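Local structure of esterase A (Caulobacter crescentus, 5GKV) at residues F61-R64 with K65-P69; F349-P352 with T353-V356; F241-P244 with W245-P248; R98-Y101 with D102-V105. The protein is a penicillin-binding protein homolog, probably a serine hydrolase of the beta-lactamase family that cleaves ester bonds. All coordinates share one frame; numbering follows the deposited sequence.

Contact 1: residues F61-R64 with K65-P69; sequences FADR and KRQVP
The carboxylate of D63 takes the backbone N-H groups of Q67 and V68. Q67 N gives a bond to D63 OD2 at 3.0 Å, on the syn lone pair of that oxygen, and a weak one to OD1. V68 N meets D63 OD1 at 2.7 Å from above the carboxylate plane. The side chain of D63 reaches both because CG sits between its own N and C (chi1 65°). Two backbone bonds complete the polar set. R66 N binds D63 O at 3.0 Å, which closes a type I beta turn from D63 to R66. A62 N binds V68 O at 2.8 Å. The loop thus folds back on itself just after strand 52-60, with F61 and P69 bridged at its base. D63 lies inside it and R66, at positive phi, turns the chain.

The rest is side-chain packing. R66 CB lies over the centre of one face of the F61 ring, a CH-pi contact of 3.8 Å to the centroid. The extended R66 chain crosses F61 at about a right angle. Its guanidinium plane is turned 67° from the ring, and at this polar end NH2 bonds to E40 O. V68 CG1 approaches A62 CB at 4.2 Å.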
ATOM      1  N   PHE A  61      -4.024 -16.529 -14.866  1.00 13.30           N
ATOM      2  CA  PHE A  61      -5.191 -15.950 -15.529  1.00 14.54           C
ATOM      3  C   PHE A  61      -5.685 -14.683 -14.854  1.00 13.67           C
ATOM      4  O   PHE A  61      -5.638 -14.543 -13.627  1.00 13.47           O
ATOM      5  CB  PHE A  61      -6.327 -16.984 -15.593  1.00 13.90           C
ATOM      6  CG  PHE A  61      -5.885 -18.264 -16.219  1.00 13.89           C
ATOM      7  CD1 PHE A  61      -5.375 -19.306 -15.432  1.00 17.00           C
ATOM      8  CD2 PHE A  61      -5.879 -18.397 -17.597  1.00 18.64           C
ATOM      9  CE1 PHE A  61      -4.916 -20.482 -16.027  1.00 21.39           C
ATOM     10  CE2 PHE A  61      -5.423 -19.587 -18.196  1.00 19.04           C
ATOM     11  CZ  PHE A  61      -4.938 -20.614 -17.399  1.00 22.16           C
ATOM     12  N   ALA A  62      -6.175 -13.761 -15.691  1.00 13.24           N
ATOM     13  CA  ALA A  62      -6.754 -12.515 -15.204  1.00 14.95           C
ATOM     14  C   ALA A  62      -8.194 -12.706 -14.752  1.00 16.07           C
ATOM     15  O   ALA A  62      -8.670 -11.961 -13.896  1.00 14.99           O
ATOM     16  CB  ALA A  62      -6.699 -11.452 -16.307  1.00 15.59           C
ATOM     17  N   ASP A  63      -8.886 -13.711 -15.289  1.00 19.57           N
ATOM     18  CA  ASP A  63     -10.322 -13.882 -15.085  1.00 17.62           C
ATOM     19  C   ASP A  63     -10.630 -15.149 -14.284  1.00 18.81           C
ATOM     20  O   ASP A  63      -9.880 -16.132 -14.325  1.00 17.75           O
ATOM     21  CB  ASP A  63     -11.051 -13.940 -16.437  1.00 20.52           C
ATOM     22  CG  ASP A  63     -10.662 -15.164 -17.267  1.00 18.79           C
ATOM     23  OD1 ASP A  63      -9.454 -15.512 -17.327  1.00 18.00           O
ATOM     24  OD2 ASP A  63     -11.566 -15.786 -17.867  1.00 18.50           O
ATOM     25  N   ARG A  64     -11.754 -15.121 -13.548  1.00 18.79           N
ATOM     26  CA  ARG A  64     -12.133 -16.289 -12.753  1.00 17.27           C
ATOM     27  C   ARG A  64     -12.424 -17.508 -13.625  1.00 16.64           C
ATOM     28  O   ARG A  64     -12.255 -18.638 -13.166  1.00 19.23           O
ATOM     29  CB  ARG A  64     -13.337 -15.976 -11.854  1.00 20.79           C
ATOM     30  CG  ARG A  64     -12.954 -15.243 -10.542  1.00 26.65           C
ATOM     31  CD  ARG A  64     -14.185 -14.902  -9.683  1.00 26.83           C
ATOM     32  NE  ARG A  64     -15.140 -14.078 -10.421  1.00 29.01           N
ATOM     33  CZ  ARG A  64     -15.207 -12.752 -10.327  1.00 31.96           C
ATOM     34  NH1 ARG A  64     -14.372 -12.102  -9.526  1.00 31.45           N
ATOM     35  NH2 ARG A  64     -16.106 -12.073 -11.028  1.00 35.69           N
ATOM     36  N   LYS A  65     -12.839 -17.307 -14.880  1.00 17.49           N
ATOM     37  CA  LYS A  65     -13.098 -18.421 -15.794  1.00 20.31           C
ATOM     38  C   LYS A  65     -11.831 -19.064 -16.349  1.00 16.83           C
ATOM     39  O   LYS A  65     -11.925 -20.107 -17.012  1.00 17.26           O
ATOM     40  CB  LYS A  65     -13.973 -17.959 -16.966  1.00 16.38           C
ATOM     41  CG  LYS A  65     -15.422 -17.677 -16.608  1.00 21.29           C
ATOM     42  CD  LYS A  65     -16.251 -17.453 -17.867  1.00 24.45           C
ATOM     43  CE  LYS A  65     -17.279 -16.352 -17.692  1.00 40.84           C
ATOM     44  NZ  LYS A  65     -17.992 -16.106 -18.990  1.00 46.62           N
ATOM     45  N   ARG A  66     -10.658 -18.484 -16.086  1.00 17.18           N
ATOM     46  CA  ARG A  66      -9.375 -19.002 -16.584  1.00 16.04           C
ATOM     47  C   ARG A  66      -9.348 -19.078 -18.111  1.00 18.95           C
ATOM     48  O   ARG A  66      -8.779 -20.007 -18.687  1.00 18.79           O
ATOM     49  CB  ARG A  66      -9.039 -20.372 -15.979  1.00 17.41           C
ATOM     50  CG  ARG A  66      -8.778 -20.326 -14.482  1.00 14.36           C
ATOM     51  CD  ARG A  66      -8.400 -21.697 -13.896  1.00 18.99           C
ATOM     52  NE  ARG A  66      -8.119 -21.447 -12.494  1.00 15.28           N
ATOM     53  CZ  ARG A  66      -6.902 -21.317 -11.982  1.00 17.55           C
ATOM     54  NH1 ARG A  66      -5.829 -21.500 -12.736  1.00 19.75           N
ATOM     55  NH2 ARG A  66      -6.766 -21.015 -10.702  1.00 14.04           N
ATOM     56  N   GLN A  67      -9.967 -18.102 -18.767  1.00 17.71           N
ATOM     57  CA  GLN A  67      -9.936 -17.990 -20.222  1.00 14.30           C
ATOM     58  C   GLN A  67      -9.073 -16.845 -20.730  1.00 19.53           C
ATOM     59  O   GLN A  67      -8.911 -16.716 -21.947  1.00 18.21           O
ATOM     60  CB  GLN A  67     -11.362 -17.808 -20.770  1.00 19.42           C
ATOM     61  CG  GLN A  67     -12.287 -19.010 -20.463  1.00 21.05           C
ATOM     62  CD  GLN A  67     -13.765 -18.717 -20.688  1.00 24.05           C
ATOM     63  OE1 GLN A  67     -14.139 -17.591 -20.998  1.00 24.81           O
ATOM     64  NE2 GLN A  67     -14.617 -19.742 -20.535  1.00 16.24           N
ATOM     65  N   VAL A  68      -8.546 -15.998 -19.850  1.00 16.82           N
ATOM     66  CA  VAL A  68      -7.812 -14.793 -20.251  1.00 17.48           C
ATOM     67  C   VAL A  68      -6.481 -14.784 -19.509  1.00 18.10           C
ATOM     68  O   VAL A  68      -6.477 -14.888 -18.279  1.00 15.93           O
ATOM     69  CB  VAL A  68      -8.593 -13.509 -19.927  1.00 19.81           C
ATOM     70  CG1 VAL A  68      -7.749 -12.253 -20.277  1.00 17.95           C
ATOM     71  CG2 VAL A  68      -9.955 -13.491 -20.614  1.00 22.24           C
ATOM     72  N   PRO A  69      -5.345 -14.652 -20.181  1.00 18.26           N
ATOM     73  CA  PRO A  69      -4.068 -14.697 -19.455  1.00 15.29           C
ATOM     74  C   PRO A  69      -3.842 -13.446 -18.613  1.00 15.06           C
ATOM     75  O   PRO A  69      -4.226 -12.333 -18.991  1.00 15.78           O
ATOM     76  CB  PRO A  69      -3.021 -14.819 -20.572  1.00 16.84           C
ATOM     77  CG  PRO A  69      -3.717 -14.353 -21.807  1.00 22.46           C
ATOM     78  CD  PRO A  69      -5.157 -14.702 -21.646  1.00 19.40           C
TER

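Contact 2: residues F349-P352 with T353-V356; sequences FADP and TRGV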
ATOM      1  N   PHE A 349       7.944  -3.258  -1.944  1.00 12.78           N
ATOM      2  CA  PHE A 349       8.933  -2.878  -0.942  1.00 14.91           C
ATOM      3  C   PHE A 349      10.153  -2.264  -1.611  1.00 16.82           C
ATOM      4  O   PHE A 349      10.426  -2.490  -2.797  1.00 14.07           O
ATOM      5  CB  PHE A 349       9.365  -4.088  -0.105  1.00 16.45           C
ATOM      6  CG  PHE A 349      10.232  -5.053  -0.876  1.00 17.98           C
ATOM      7  CD1 PHE A 349       9.657  -5.979  -1.741  1.00 17.72           C
ATOM      8  CD2 PHE A 349      11.616  -4.995  -0.781  1.00 18.92           C
ATOM      9  CE1 PHE A 349      10.459  -6.855  -2.484  1.00 17.97           C
ATOM     10  CE2 PHE A 349      12.424  -5.866  -1.523  1.00 18.89           C
ATOM     11  CZ  PHE A 349      11.846  -6.794  -2.361  1.00 18.94           C
ATOM     12  N   ALA A 350      10.925  -1.535  -0.800  1.00 15.70           N
ATOM     13  CA  ALA A 350      12.201  -0.955  -1.187  1.00 13.43           C
ATOM     14  C   ALA A 350      13.253  -1.315  -0.150  1.00 18.94           C
ATOM     15  O   ALA A 350      12.960  -1.359   1.047  1.00 18.99           O
ATOM     16  CB  ALA A 350      12.118   0.579  -1.306  1.00 16.72           C
ATOM     17  N   ASP A 351      14.479  -1.547  -0.606  1.00 16.99           N
ATOM     18  CA  ASP A 351      15.612  -1.823   0.276  1.00 18.34           C
ATOM     19  C   ASP A 351      16.719  -0.852  -0.111  1.00 21.41           C
ATOM     20  O   ASP A 351      17.502  -1.118  -1.032  1.00 19.28           O
ATOM     21  CB  ASP A 351      16.052  -3.280   0.154  1.00 20.00           C
ATOM     22  CG  ASP A 351      17.243  -3.618   1.030  1.00 21.49           C
ATOM     23  OD1 ASP A 351      17.833  -2.702   1.674  1.00 20.47           O
ATOM     24  OD2 ASP A 351      17.604  -4.816   1.049  1.00 20.93           O
ATOM     25  N   PRO A 352      16.801   0.305   0.558  1.00 22.84           N
ATOM     26  CA  PRO A 352      17.848   1.274   0.190  1.00 21.60           C
ATOM     27  C   PRO A 352      19.245   0.770   0.482  1.00 23.83           C
ATOM     28  O   PRO A 352      20.191   1.238  -0.158  1.00 26.49           O
ATOM     29  CB  PRO A 352      17.517   2.507   1.044  1.00 24.64           C
ATOM     30  CG  PRO A 352      16.072   2.360   1.379  1.00 24.03           C
ATOM     31  CD  PRO A 352      15.842   0.865   1.519  1.00 22.75           C
ATOM     32  N   THR A 353      19.401  -0.159   1.432  1.00 19.18           N
ATOM     33  CA  THR A 353      20.731  -0.640   1.792  1.00 24.11           C
ATOM     34  C   THR A 353      21.336  -1.487   0.680  1.00 27.62           C
ATOM     35  O   THR A 353      22.523  -1.350   0.363  1.00 24.50           O
ATOM     36  CB  THR A 353      20.661  -1.443   3.086  1.00 26.76           C
ATOM     37  OG1 THR A 353      20.162  -0.604   4.135  1.00 28.88           O
ATOM     38  CG2 THR A 353      22.027  -1.968   3.467  1.00 29.36           C
ATOM     39  N   ARG A 354      20.542  -2.377   0.086  1.00 22.21           N
ATOM     40  CA  ARG A 354      21.006  -3.221  -1.008  1.00 28.57           C
ATOM     41  C   ARG A 354      20.690  -2.636  -2.382  1.00 25.21           C
ATOM     42  O   ARG A 354      21.161  -3.169  -3.389  1.00 29.18           O
ATOM     43  CB  ARG A 354      20.388  -4.623  -0.889  1.00 25.77           C
ATOM     44  CG  ARG A 354      20.492  -5.258   0.501  1.00 28.64           C
ATOM     45  CD  ARG A 354      21.851  -5.873   0.736  1.00 33.53           C
ATOM     46  NE  ARG A 354      22.119  -6.979  -0.179  1.00 32.91           N
ATOM     47  CZ  ARG A 354      21.854  -8.254   0.085  1.00 36.01           C
ATOM     48  NH1 ARG A 354      21.305  -8.606   1.246  1.00 32.71           N
ATOM     49  NH2 ARG A 354      22.144  -9.185  -0.816  1.00 36.42           N
ATOM     50  N   GLY A 355      19.904  -1.562  -2.457  1.00 21.63           N
ATOM     51  CA  GLY A 355      19.557  -0.989  -3.747  1.00 19.47           C
ATOM     52  C   GLY A 355      18.499  -1.744  -4.537  1.00 23.02           C
ATOM     53  O   GLY A 355      18.377  -1.525  -5.744  1.00 26.55           O
ATOM     54  N   VAL A 356      17.708  -2.605  -3.898  1.00 20.56           N
ATOM     55  CA  VAL A 356      16.754  -3.434  -4.631  1.00 18.02           C
ATOM     56  C   VAL A 356      15.334  -3.061  -4.220  1.00 18.80           C
ATOM     57  O   VAL A 356      15.100  -2.405  -3.202  1.00 16.71           O
ATOM     58  CB  VAL A 356      17.006  -4.943  -4.419  1.00 20.34           C
ATOM     59  CG1 VAL A 356      18.442  -5.298  -4.775  1.00 21.34           C
ATOM     60  CG2 VAL A 356      16.701  -5.354  -2.985  1.00 19.17           C
TER
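The side chains of D351 and R354 cross obliquely at the turn. The planes of carboxylate and guanidinium are 77° apart. They form no salt bridge, since D351 OD2 and R354 NE are 5.2 Å apart. What meets the carboxylate is the aliphatic base of the arginine: R354 CG lies 3.0 Å from D351 OD2. The R354 chain is bent at chi2 and chi3, and its side chain also touches Y383 and L386.

The other oxygen serves the backbone. CG of D351 stands anti to its own N (chi1 179°), and OD1 comes round to the N-H groups of the turn. R354 N binds D351 OD1 at 3.2 Å from well above the carboxylate plane, in a nearly straight bond of 163°. T353 N adds a weak bond to the same atom. OD2 is bonded by Y383 OH of helix 373-384 and by T334 OG1, so both oxygens of this buried group have partners.

The end of strand 347-351 and the turn after it form the hairpin to strand 356-362, its neighbour in the antiparallel sheet. D351 and V356 are its last hydrogen-bonded pair, with D351 N to V356 O at 2.8 Å. On the return side both G355 N and V356 N point to D351 O, each through a weak bond, at 2.8 Å and 3.2 Å. This is a G1 beta bulge. G355 has positive phi there.

V356 lies on the same sheet face as D351. V356 CG2 packs on D351 CB at 3.8 Å. T353 OG1 is hydrogen-bonded to E336 OE2.

Contact 3: residues F241-P244 with W245-P248; sequences FFKP and WSSP
W245 has the most surface buried here, and K243 and P244 both pack on its indole. K243 CB sits over the centre of one face. K243 CB is 3.6 Å from the centroid of the five-membered ring of W245, in a CH-pi contact. The lysine chain then runs side by side with the indole, and K243 CG continues over CZ2 of W245 at 3.6 Å. The bend at chi2 (-59°) lays the chain along the ring. Its amino end moves on to E238, in a long and weak ion pair. P244 CD touches W245 CZ3 at 3.6 Å, obliquely to the ring. CG of W245 stands between its own N and C (chi1 55°), which places the indole beside these two residues. W245 NE1 is bonded to F135 O, and W245 O takes W144 NE1. The indole also touches E138 and T139, and the residue is buried.

The backbone makes a type I beta turn from K243 to S246, in the loop that follows helix 235-241. S246 N closes it on K243 O at 3.1 Å. That bond is nearly straight (168°), although the donor stands above the carbonyl plane.

S246 is the second buried residue. Its side chain points back into the turn. S246 OG takes K243 N at 2.8 Å and is also bonded to A239 O in the last turn of the helix. One hydroxyl thus ties the end of the helix to the turn after it. S246 OG also lies 3.2 Å from K243 CB. F241 and F242, which turn away from W245-P248, both meet the ring of F230.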
ATOM      1  N   PHE A 241     -12.652  -3.253  11.220  1.00 21.26           N
ATOM      2  CA  PHE A 241     -12.911  -4.390  10.340  1.00 27.46           C
ATOM      3  C   PHE A 241     -14.277  -5.046  10.499  1.00 30.28           C
ATOM      4  O   PHE A 241     -14.722  -5.704   9.554  1.00 28.09           O
ATOM      5  CB  PHE A 241     -11.831  -5.468  10.530  1.00 23.99           C
ATOM      6  CG  PHE A 241     -10.550  -5.185   9.780  1.00 23.03           C
ATOM      7  CD1 PHE A 241     -10.508  -5.267   8.396  1.00 27.68           C
ATOM      8  CD2 PHE A 241      -9.393  -4.821  10.455  1.00 24.61           C
ATOM      9  CE1 PHE A 241      -9.336  -5.003   7.704  1.00 23.41           C
ATOM     10  CE2 PHE A 241      -8.222  -4.558   9.762  1.00 24.40           C
ATOM     11  CZ  PHE A 241      -8.198  -4.654   8.387  1.00 24.66           C
ATOM     12  N   PHE A 242     -14.973  -4.878  11.623  1.00 28.28           N
ATOM     13  CA  PHE A 242     -16.094  -5.762  11.919  1.00 28.57           C
ATOM     14  C   PHE A 242     -17.442  -5.050  11.966  1.00 30.51           C
ATOM     15  O   PHE A 242     -18.421  -5.625  12.453  1.00 32.62           O
ATOM     16  CB  PHE A 242     -15.821  -6.512  13.221  1.00 24.66           C
ATOM     17  CG  PHE A 242     -14.672  -7.467  13.120  1.00 33.35           C
ATOM     18  CD1 PHE A 242     -14.820  -8.683  12.464  1.00 39.62           C
ATOM     19  CD2 PHE A 242     -13.443  -7.158  13.674  1.00 38.17           C
ATOM     20  CE1 PHE A 242     -13.766  -9.567  12.361  1.00 41.03           C
ATOM     21  CE2 PHE A 242     -12.378  -8.044  13.576  1.00 35.54           C
ATOM     22  CZ  PHE A 242     -12.541  -9.245  12.916  1.00 41.50           C
ATOM     23  N   LYS A 243     -17.526  -3.837  11.455  1.00 26.87           N
ATOM     24  CA  LYS A 243     -18.806  -3.158  11.372  1.00 29.29           C
ATOM     25  C   LYS A 243     -19.394  -3.332   9.983  1.00 30.23           C
ATOM     26  O   LYS A 243     -18.666  -3.595   9.018  1.00 29.54           O
ATOM     27  CB  LYS A 243     -18.651  -1.665  11.684  1.00 29.22           C
ATOM     28  CG  LYS A 243     -18.121  -1.374  13.075  1.00 25.52           C
ATOM     29  CD  LYS A 243     -19.057  -1.956  14.130  1.00 34.34           C
ATOM     30  CE  LYS A 243     -18.680  -1.510  15.536  1.00 37.39           C
ATOM     31  NZ  LYS A 243     -19.638  -2.075  16.532  1.00 39.56           N
ATOM     32  N   PRO A 244     -20.717  -3.209   9.845  1.00 32.53           N
ATOM     33  CA  PRO A 244     -21.319  -3.235   8.498  1.00 36.45           C
ATOM     34  C   PRO A 244     -20.782  -2.147   7.586  1.00 32.87           C
ATOM     35  O   PRO A 244     -20.828  -2.301   6.358  1.00 32.79           O
ATOM     36  CB  PRO A 244     -22.820  -3.040   8.774  1.00 39.46           C
ATOM     37  CG  PRO A 244     -23.011  -3.462  10.189  1.00 36.58           C
ATOM     38  CD  PRO A 244     -21.734  -3.096  10.907  1.00 32.22           C
ATOM     39  N   TRP A 245     -20.265  -1.056   8.149  1.00 34.64           N
ATOM     40  CA  TRP A 245     -19.752   0.062   7.377  1.00 34.08           C
ATOM     41  C   TRP A 245     -18.227   0.104   7.329  1.00 28.72           C
ATOM     42  O   TRP A 245     -17.665   1.072   6.808  1.00 30.69           O
ATOM     43  CB  TRP A 245     -20.290   1.368   7.956  1.00 31.87           C
ATOM     44  CG  TRP A 245     -19.987   1.488   9.400  1.00 34.71           C
ATOM     45  CD1 TRP A 245     -18.837   1.973   9.960  1.00 32.89           C
ATOM     46  CD2 TRP A 245     -20.830   1.093  10.490  1.00 32.81           C
ATOM     47  NE1 TRP A 245     -18.916   1.912  11.331  1.00 29.78           N
ATOM     48  CE2 TRP A 245     -20.128   1.377  11.683  1.00 32.25           C
ATOM     49  CE3 TRP A 245     -22.108   0.523  10.574  1.00 35.19           C
ATOM     50  CZ2 TRP A 245     -20.666   1.119  12.949  1.00 35.11           C
ATOM     51  CZ3 TRP A 245     -22.644   0.273  11.833  1.00 39.68           C
ATOM     52  CH2 TRP A 245     -21.922   0.571  13.004  1.00 35.83           C
ATOM     53  N   SER A 246     -17.543  -0.912   7.865  1.00 27.89           N
ATOM     54  CA  SER A 246     -16.085  -0.868   7.920  1.00 26.18           C
ATOM     55  C   SER A 246     -15.455  -0.792   6.526  1.00 33.36           C
ATOM     56  O   SER A 246     -14.378  -0.201   6.367  1.00 28.10           O
ATOM     57  CB  SER A 246     -15.545  -2.079   8.695  1.00 27.53           C
ATOM     58  OG  SER A 246     -15.850  -2.004  10.092  1.00 23.95           O
ATOM     59  N   SER A 247     -16.102  -1.356   5.502  1.00 28.82           N
ATOM     60  CA  SER A 247     -15.501  -1.286   4.176  1.00 30.21           C
ATOM     61  C   SER A 247     -16.465  -0.635   3.186  1.00 35.74           C
ATOM     62  O   SER A 247     -17.684  -0.689   3.376  1.00 37.50           O
ATOM     63  CB  SER A 247     -15.104  -2.681   3.675  1.00 35.76           C
ATOM     64  OG  SER A 247     -16.253  -3.416   3.308  1.00 42.34           O
ATOM     65  N   PRO A 248     -15.948   0.004   2.120  1.00 39.02           N
ATOM     66  CA  PRO A 248     -16.803   0.711   1.158  1.00 42.29           C
ATOM     67  C   PRO A 248     -17.784  -0.202   0.426  1.00 41.05           C
ATOM     68  O   PRO A 248     -17.431  -1.350   0.161  1.00 50.21           O
ATOM     69  CB  PRO A 248     -15.791   1.325   0.179  1.00 39.68           C
ATOM     70  CG  PRO A 248     -14.522   1.427   0.964  1.00 38.39           C
ATOM     71  CD  PRO A 248     -14.516   0.206   1.827  1.00 35.51           C
TER

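Contact 4: residues R98-Y101 with D102-V105; sequences RLAY and DQAV
The flat amide of Q103 receives A100 N at OE1, 3.0 Å away and in the carbonyl plane. L99 CD1 lies 3.5 Å from Q103 OE1, and the L99 side chain crosses that of Q103 at about a right angle. At the other end of the amide, Q103 NE2 is bonded to D107 OD1 and gives a 3.2 Å bond to a water. That water donates to R98 O at 2.8 Å. Both polar ends of the amide are therefore held, which fixes its rotation. The extended chain, CG anti to the backbone N (chi1 -178°), carries OE1 across the turn to A100 N.

The backbone forms a type I beta turn from A100 to Q103. Q103 N binds A100 O at 3.1 Å, from above the carbonyl plane. With the A100 N to Q103 OE1 hydrogen bond this makes two links between the same pair of residues. A100 CB also touches D102 OD1, at 3.6 Å.

The turn lies in the loop between helix 82-95 and helix 105-108. L99 packs on V94 and on I181 and V185 of helix 173-186. The Y101 ring lies among helices 82-95, 122-126 and 294-301, with R304 in a cation-pi contact.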
ATOM      1  N   ARG A  98       6.866  21.874   2.001  1.00 21.11           N
ATOM      2  CA  ARG A  98       5.499  22.373   2.013  1.00 21.48           C
ATOM      3  C   ARG A  98       4.704  21.875   3.218  1.00 20.24           C
ATOM      4  O   ARG A  98       3.563  22.294   3.408  1.00 22.07           O
ATOM      5  CB  ARG A  98       4.784  21.971   0.721  1.00 24.31           C
ATOM      6  CG  ARG A  98       5.460  22.481  -0.549  1.00 29.65           C
ATOM      7  CD  ARG A  98       4.574  22.252  -1.765  1.00 38.20           C
ATOM      8  NE  ARG A  98       3.465  23.199  -1.733  1.00 47.35           N
ATOM      9  CZ  ARG A  98       2.448  23.200  -2.593  1.00 47.51           C
ATOM     10  NH1 ARG A  98       2.379  22.294  -3.575  1.00 44.39           N
ATOM     11  NH2 ARG A  98       1.486  24.115  -2.472  1.00 45.01           N
ATOM     12  N   LEU A  99       5.293  21.004   4.026  1.00 21.67           N
ATOM     13  CA  LEU A  99       4.655  20.273   5.113  1.00 20.87           C
ATOM     14  C   LEU A  99       5.788  19.725   5.953  1.00 19.51           C
ATOM     15  O   LEU A  99       6.890  19.524   5.441  1.00 23.52           O
ATOM     16  CB  LEU A  99       3.769  19.132   4.577  1.00 18.72           C
ATOM     17  CG  LEU A  99       2.884  18.310   5.525  1.00 21.76           C
ATOM     18  CD1 LEU A  99       1.739  19.164   6.031  1.00 21.06           C
ATOM     19  CD2 LEU A  99       2.355  17.052   4.810  1.00 18.97           C
ATOM     20  N   ALA A 100       5.531  19.519   7.240  1.00 18.11           N
ATOM     21  CA  ALA A 100       6.526  18.943   8.131  1.00 26.56           C
ATOM     22  C   ALA A 100       5.892  17.772   8.858  1.00 20.53           C
ATOM     23  O   ALA A 100       4.700  17.811   9.172  1.00 22.87           O
ATOM     24  CB  ALA A 100       7.066  19.969   9.139  1.00 23.56           C
ATOM     25  N   TYR A 101       6.683  16.720   9.090  1.00 18.69           N
ATOM     26  CA  TYR A 101       6.140  15.527   9.738  1.00 18.69           C
ATOM     27  C   TYR A 101       5.673  15.819  11.156  1.00 21.51           C
ATOM     28  O   TYR A 101       4.740  15.175  11.642  1.00 21.64           O
ATOM     29  CB  TYR A 101       7.173  14.405   9.745  1.00 19.72           C
ATOM     30  CG  TYR A 101       7.199  13.594   8.457  1.00 21.92           C
ATOM     31  CD1 TYR A 101       6.039  13.017   7.966  1.00 19.86           C
ATOM     32  CD2 TYR A 101       8.381  13.401   7.750  1.00 21.48           C
ATOM     33  CE1 TYR A 101       6.040  12.281   6.802  1.00 20.47           C
ATOM     34  CE2 TYR A 101       8.399  12.651   6.554  1.00 20.73           C
ATOM     35  CZ  TYR A 101       7.221  12.094   6.103  1.00 21.08           C
ATOM     36  OH  TYR A 101       7.185  11.358   4.955  1.00 18.89           O
ATOM     37  N   ASP A 102       6.294  16.776  11.843  1.00 20.93           N
ATOM     38  CA  ASP A 102       5.879  17.081  13.208  1.00 22.45           C
ATOM     39  C   ASP A 102       4.911  18.258  13.271  1.00 26.41           C
ATOM     40  O   ASP A 102       4.636  18.776  14.358  1.00 25.72           O
ATOM     41  CB  ASP A 102       7.109  17.324  14.097  1.00 26.46           C
ATOM     42  CG  ASP A 102       7.922  18.541  13.666  1.00 34.62           C
ATOM     43  OD1 ASP A 102       7.620  19.140  12.606  1.00 29.48           O
ATOM     44  OD2 ASP A 102       8.874  18.890  14.395  1.00 35.45           O
ATOM     45  N   GLN A 103       4.393  18.684  12.125  1.00 24.22           N
ATOM     46  CA  GLN A 103       3.366  19.710  12.048  1.00 27.40           C
ATOM     47  C   GLN A 103       2.014  19.133  12.456  1.00 26.99           C
ATOM     48  O   GLN A 103       1.669  18.010  12.083  1.00 23.33           O
ATOM     49  CB  GLN A 103       3.311  20.253  10.618  1.00 24.79           C
ATOM     50  CG  GLN A 103       2.344  21.365  10.341  1.00 29.61           C
ATOM     51  CD  GLN A 103       2.537  21.896   8.939  1.00 33.36           C
ATOM     52  OE1 GLN A 103       3.376  21.386   8.184  1.00 25.07           O
ATOM     53  NE2 GLN A 103       1.769  22.916   8.576  1.00 34.10           N
ATOM     54  N   ALA A 104       1.253  19.905  13.234  1.00 23.85           N
ATOM     55  CA  ALA A 104      -0.100  19.504  13.604  1.00 21.19           C
ATOM     56  C   ALA A 104      -0.988  19.394  12.373  1.00 23.31           C
ATOM     57  O   ALA A 104      -1.026  20.301  11.529  1.00 24.43           O
ATOM     58  CB  ALA A 104      -0.701  20.503  14.600  1.00 22.63           C
ATOM     59  N   VAL A 105      -1.709  18.275  12.272  1.00 19.21           N
ATOM     60  CA  VAL A 105      -2.687  18.118  11.199  1.00 22.06           C
ATOM     61  C   VAL A 105      -3.621  19.317  11.167  1.00 25.82           C
ATOM     62  O   VAL A 105      -3.953  19.843  10.099  1.00 22.26           O
ATOM     63  CB  VAL A 105      -3.471  16.803  11.367  1.00 19.06           C
ATOM     64  CG1 VAL A 105      -4.573  16.703  10.314  1.00 19.13           C
ATOM     65  CG2 VAL A 105      -2.529  15.599  11.241  1.00 16.94           C
TER
HETATM   66  O   HOH W   1       2.191  23.494   5.473  1.00 32.61           O

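Overall arrangement
All four contacts are local turns in one beta-lactamase-family chain, and none touches another. Contact 1 is a surface loop and has no buried residue; contacts 2, 3 and 4 are partly buried. Contacts 1 and 2 lie at strand ends of the antiparallel sheet, contact 1 in the loop after strand 52-60 and contact 2 joining strands 347-351 and 356-362. In both an aspartate carboxylate takes backbone N-H groups. Contacts 3 and 4 follow helices. There a neutral side chain does that work, a serine hydroxyl in contact 3 and a glutamine amide in contact 4. Contacts 1 and 4 are farthest apart, with centres about 45 Å apart on opposite sides of the chain's centre.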